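Local coordinates for Serine/threonine protein phosphatase Stp1 (Streptococcus agalactiae, PDB 2PK0) that removes phosphate from phosphoserine and phosphothreonine residues of proteins, as a magnesium-binding phosphatase of the PP2C family, at residues A[88-92]-A[171-175]; A[124-130]-A[190-196]. All coordinates share one frame; numbering follows the deposited sequence.

Contact 1: residues A[88-92]-A[171-175]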
# COMPACT_ATOMS: atom_id res chain seq x y z
N ARG A 88 -7.04 16.54 -4.21
CA ARG A 88 -8.05 17.57 -4.39
C ARG A 88 -9.23 17.11 -5.27
O ARG A 88 -10.33 17.62 -5.13
CB ARG A 88 -7.41 18.87 -4.89
CG ARG A 88 -6.89 18.79 -6.30
CD ARG A 88 -5.80 19.82 -6.57
NE ARG A 88 -6.26 21.19 -6.43
CZ ARG A 88 -5.79 22.03 -5.52
NH1 ARG A 88 -6.26 23.27 -5.46
NH2 ARG A 88 -4.84 21.63 -4.67
N LYS A 89 -9.02 16.11 -6.13
CA LYS A 89 -10.12 15.55 -6.92
C LYS A 89 -11.10 14.76 -6.05
O LYS A 89 -12.31 14.83 -6.23
CB LYS A 89 -9.58 14.67 -8.05
CG LYS A 89 -10.58 14.33 -9.12
CD LYS A 89 -10.06 13.29 -10.12
CE LYS A 89 -11.23 12.81 -11.02
NZ LYS A 89 -10.83 12.26 -12.37
N ILE A 90 -10.58 14.02 -5.08
CA ILE A 90 -11.43 13.23 -4.19
C ILE A 90 -12.06 14.09 -3.09
O ILE A 90 -13.18 13.83 -2.65
CB ILE A 90 -10.61 12.05 -3.61
CG1 ILE A 90 -10.32 11.05 -4.70
CG2 ILE A 90 -11.32 11.33 -2.50
CD1 ILE A 90 -9.79 9.81 -4.15
N TYR A 91 -11.35 15.13 -2.65
CA TYR A 91 -11.92 16.05 -1.67
C TYR A 91 -13.12 16.76 -2.26
O TYR A 91 -14.16 16.87 -1.62
CB TYR A 91 -10.90 17.09 -1.21
CG TYR A 91 -11.51 18.13 -0.29
CD1 TYR A 91 -11.90 17.78 1.01
CD2 TYR A 91 -11.71 19.45 -0.71
CE1 TYR A 91 -12.46 18.70 1.87
CE2 TYR A 91 -12.28 20.38 0.15
CZ TYR A 91 -12.66 20.00 1.44
OH TYR A 91 -13.23 20.90 2.31
N GLU A 92 -12.96 17.25 -3.48
CA GLU A 92 -13.99 17.99 -4.18
C GLU A 92 -15.20 17.07 -4.36
O GLU A 92 -16.33 17.46 -4.07
CB GLU A 92 -13.48 18.44 -5.54
CG GLU A 92 -13.55 19.93 -5.79
CD GLU A 92 -12.34 20.70 -5.25
OE1 GLU A 92 -12.30 20.99 -4.03
OE2 GLU A 92 -11.44 21.04 -6.06
N ILE A 171 -5.73 10.53 1.26
CA ILE A 171 -6.03 11.21 0.02
C ILE A 171 -7.51 11.50 -0.00
O ILE A 171 -8.31 10.60 0.23
CB ILE A 171 -5.60 10.36 -1.16
CG1 ILE A 171 -4.10 10.54 -1.37
CG2 ILE A 171 -6.38 10.75 -2.44
CD1 ILE A 171 -3.51 9.55 -2.30
N GLY A 172 -7.84 12.77 -0.24
CA GLY A 172 -9.21 13.30 -0.18
C GLY A 172 -9.44 14.23 1.01
O GLY A 172 -10.55 14.34 1.52
N GLN A 173 -8.38 14.89 1.48
CA GLN A 173 -8.46 15.79 2.63
C GLN A 173 -8.26 17.26 2.19
O GLN A 173 -7.74 17.53 1.09
CB GLN A 173 -7.41 15.40 3.68
CG GLN A 173 -6.01 15.52 3.15
CD GLN A 173 -4.95 15.36 4.21
OE1 GLN A 173 -3.85 15.95 4.10
NE2 GLN A 173 -5.24 14.57 5.23
N ALA A 174 -8.65 18.20 3.05
CA ALA A 174 -8.60 19.63 2.69
C ALA A 174 -7.18 20.19 2.49
O ALA A 174 -6.92 20.85 1.49
CB ALA A 174 -9.36 20.46 3.70
N ASN A 175 -6.29 19.92 3.44
CA ASN A 175 -4.89 20.33 3.35
C ASN A 175 -4.17 19.47 2.31
O ASN A 175 -4.61 18.36 2.04
CB ASN A 175 -4.22 20.16 4.72
CG ASN A 175 -4.93 20.94 5.81
OD1 ASN A 175 -5.58 21.95 5.55
ND2 ASN A 175 -4.81 20.47 7.05
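The Tyr91 ring lies with one face over the backbone of Ala174. CA of Ala174 sits 4.1 Å from the centroid of the Tyr91 ring and only 12° off the ring normal, a CH-pi contact over the middle of the face. The methyl CB of Ala174 reaches toward the phenol end, 4.0 Å from Tyr91 CE1. Near the ring plane, at the edge, Gly172 O approaches Tyr91 CD1 at 3.7 Å. Tyr91 reaches out over the loop because its CG stands anti to the backbone N (chi1 175°).

One residue back on the helix, Ile90 lays its branch methyl CG2 against Gly172, 3.7 Å from that residue's CA. The other arm of Ile90 ends at CD1, which meets CG2 of Ile171 at 3.9 Å. Gly172 adopts phi 109°, a backbone shape suited to glycine, and Gly172 CA is 4.1 Å from Tyr91 CA.

Behind this layer, Ile90 packs on helix 48-64, while Ile171 touches Ile83 of helix 72-96 and Ile106 of strand 103-112. No hydrogen bond joins 88-92 to 171-175; apolar and CH-pi packing alone holds this loop against the helical layer of the PP2C alpha-beta-beta-alpha sandwich.

Contact 2: residues A[124-130]-A[190-196]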
# COMPACT_ATOMS: atom_id res chain seq x y z
N SER A 124 -1.36 1.92 5.25
CA SER A 124 -0.97 0.78 4.44
C SER A 124 0.54 0.61 4.57
O SER A 124 1.25 1.51 5.03
CB SER A 124 -1.39 1.00 2.99
OG SER A 124 -2.79 0.91 2.84
N ARG A 125 1.06 -0.56 4.23
CA ARG A 125 2.46 -0.80 4.50
C ARG A 125 3.20 -1.40 3.33
O ARG A 125 2.59 -2.00 2.43
CB ARG A 125 2.62 -1.72 5.69
CG ARG A 125 2.07 -1.16 6.95
CD ARG A 125 2.72 -1.77 8.11
NE ARG A 125 2.21 -1.19 9.33
CZ ARG A 125 2.21 -1.83 10.49
NH1 ARG A 125 2.69 -3.06 10.53
NH2 ARG A 125 1.71 -1.25 11.57
N ILE A 126 4.52 -1.20 3.36
CA ILE A 126 5.45 -1.80 2.42
C ILE A 126 6.61 -2.39 3.20
O ILE A 126 7.20 -1.72 4.07
CB ILE A 126 6.03 -0.77 1.46
CG1 ILE A 126 4.92 -0.10 0.65
CG2 ILE A 126 7.05 -1.40 0.53
CD1 ILE A 126 5.41 1.07 -0.12
N GLY A 127 6.92 -3.66 2.91
CA GLY A 127 8.06 -4.30 3.54
C GLY A 127 8.88 -5.15 2.60
O GLY A 127 8.44 -5.49 1.51
N ILE A 128 10.09 -5.49 3.02
CA ILE A 128 10.90 -6.43 2.27
C ILE A 128 11.15 -7.63 3.16
O ILE A 128 11.46 -7.48 4.33
CB ILE A 128 12.25 -5.82 1.82
CG1 ILE A 128 12.04 -4.81 0.70
CG2 ILE A 128 13.23 -6.91 1.33
CD1 ILE A 128 13.23 -3.94 0.51
N VAL A 129 10.97 -8.81 2.59
CA VAL A 129 11.37 -10.04 3.26
C VAL A 129 12.67 -10.58 2.65
O VAL A 129 12.71 -10.91 1.46
CB VAL A 129 10.24 -11.06 3.23
CG1 VAL A 129 10.70 -12.42 3.78
CG2 VAL A 129 9.04 -10.51 4.01
N ARG A 130 13.72 -10.64 3.45
CA ARG A 130 15.05 -11.14 3.02
C ARG A 130 15.58 -12.13 4.04
O ARG A 130 15.53 -11.85 5.24
CB ARG A 130 16.04 -9.97 2.90
CG ARG A 130 17.45 -10.31 2.42
CD ARG A 130 18.23 -9.02 2.14
NE ARG A 130 17.52 -8.19 1.17
CZ ARG A 130 17.55 -6.86 1.11
NH1 ARG A 130 18.25 -6.15 1.99
NH2 ARG A 130 16.84 -6.23 0.18
N ASP A 190 14.46 -11.72 -2.67
CA ASP A 190 13.62 -10.82 -1.86
C ASP A 190 12.15 -10.97 -2.19
O ASP A 190 11.79 -11.45 -3.27
CB ASP A 190 14.00 -9.35 -2.09
CG ASP A 190 15.26 -8.92 -1.34
OD1 ASP A 190 15.76 -9.68 -0.49
OD2 ASP A 190 15.74 -7.80 -1.59
N TYR A 191 11.30 -10.56 -1.26
CA TYR A 191 9.87 -10.40 -1.52
C TYR A 191 9.52 -8.99 -1.10
O TYR A 191 9.69 -8.64 0.07
CB TYR A 191 9.03 -11.37 -0.69
CG TYR A 191 9.21 -12.85 -0.99
CD1 TYR A 191 8.41 -13.50 -1.92
CD2 TYR A 191 10.16 -13.61 -0.32
CE1 TYR A 191 8.57 -14.83 -2.19
CE2 TYR A 191 10.33 -14.95 -0.58
CZ TYR A 191 9.53 -15.56 -1.52
OH TYR A 191 9.70 -16.90 -1.79
N LEU A 192 9.05 -8.18 -2.04
CA LEU A 192 8.41 -6.93 -1.68
C LEU A 192 7.02 -7.31 -1.24
O LEU A 192 6.34 -8.10 -1.92
CB LEU A 192 8.30 -5.98 -2.88
CG LEU A 192 7.83 -4.56 -2.55
CD1 LEU A 192 8.79 -3.87 -1.58
CD2 LEU A 192 7.66 -3.75 -3.80
N VAL A 193 6.58 -6.76 -0.10
CA VAL A 193 5.25 -7.02 0.39
C VAL A 193 4.49 -5.71 0.56
O VAL A 193 4.76 -4.93 1.45
CB VAL A 193 5.29 -7.78 1.73
CG1 VAL A 193 3.85 -8.16 2.20
CG2 VAL A 193 6.15 -9.02 1.63
N VAL A 194 3.53 -5.47 -0.32
CA VAL A 194 2.72 -4.27 -0.21
C VAL A 194 1.34 -4.68 0.30
O VAL A 194 0.68 -5.52 -0.30
CB VAL A 194 2.61 -3.56 -1.58
CG1 VAL A 194 1.86 -2.26 -1.43
CG2 VAL A 194 3.98 -3.30 -2.19
N ASN A 195 0.90 -4.09 1.41
CA ASN A 195 -0.40 -4.48 1.98
C ASN A 195 -1.22 -3.37 2.68
O ASN A 195 -0.68 -2.35 3.13
CB ASN A 195 -0.24 -5.68 2.90
CG ASN A 195 0.61 -5.36 4.09
OD1 ASN A 195 0.10 -4.99 5.14
ND2 ASN A 195 1.91 -5.49 3.94
N SER A 196 -2.52 -3.60 2.79
CA SER A 196 -3.41 -2.71 3.53
C SER A 196 -3.36 -3.23 4.95
O SER A 196 -2.84 -4.32 5.17
CB SER A 196 -4.83 -2.78 3.00
OG SER A 196 -5.34 -4.09 3.09
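Backbone hydrogen bonds join 124-130 to 190-196 as neighbouring antiparallel strands. Arg125 and Asn195, Gly127 and Val193, and Val129 and Tyr191 are the hydrogen-bonded pairs, each closed by two N-H to O bonds. The bond from Arg125 N to Asn195 O is 2.7 Å. Between them, the non-hydrogen-bonded pairs Ile126 with Val194 and Ile128 with Leu192 add CA-H...O contacts, such as Ile126 CA to Val193 O at 3.3 Å.

The ionic contact stands where strand 125-130 ends and 191-195 begins. Arg130 presents NE and NH2 side-on to the carboxylate of Asp190, one nitrogen to each oxygen: Arg130 NE to Asp190 OD1 is 2.8 Å, and Arg130 NH2 to Asp190 OD2 is 2.6 Å. Both oxygens are met on their syn sides, with guanidinium and carboxylate planes 26° apart. The bend at chi3 (-57°) turns the NE/NH2 edge of Arg130 to the carboxylate. Asp190 OD2 also accepts a hydrogen bond from Glu187 N.

Apolar side chains pair on both faces. On one, Leu192 CD1 lies between two isoleucines, 3.7 Å from CG2 of Ile126 and 4.1 Å from CG1 of Ile128; Leu192 and Val194 continue onto strand 103-112 of the other sheet. On the opposite face CG2 of Val129 meets CG2 of Val193 at 4.0 Å.

Polar ends near Ser124 and Ser196 turn to other partners: Ser124 OG bonds to Thr105, Ser196 OG to Asp23, and Arg125 forms a salt bridge with Asp140. Six backbone bonds thus fix the pairing inside one sheet of the PP2C beta-sandwich, and the two-bond grip on Asp190 probably offsets the cost of burying its charge.

Contacts 1 and 2 lie on opposite sides of the chain's centre, their centres 27 Å apart and their nearest atoms about 10 Å apart. Contact 2 joins neighbouring strands inside one sheet, with 238-245 beyond 191-195 and 133-136 beyond 125-130; contact 1 sits outside the other sheet, where helix 72-96 meets a loop. Along the chain the order is 88-92, 124-130, 171-175, 190-196. The side chain of Ser196 is about 5 Å from a bound magnesium, whereas the side chain of Ile171 is about 12 Å from a bound magnesium. Asp197, following Ser196, binds one magnesium with Asp41 and Asp236; Asp41, touched by Ser124, also serves the other with Gly42.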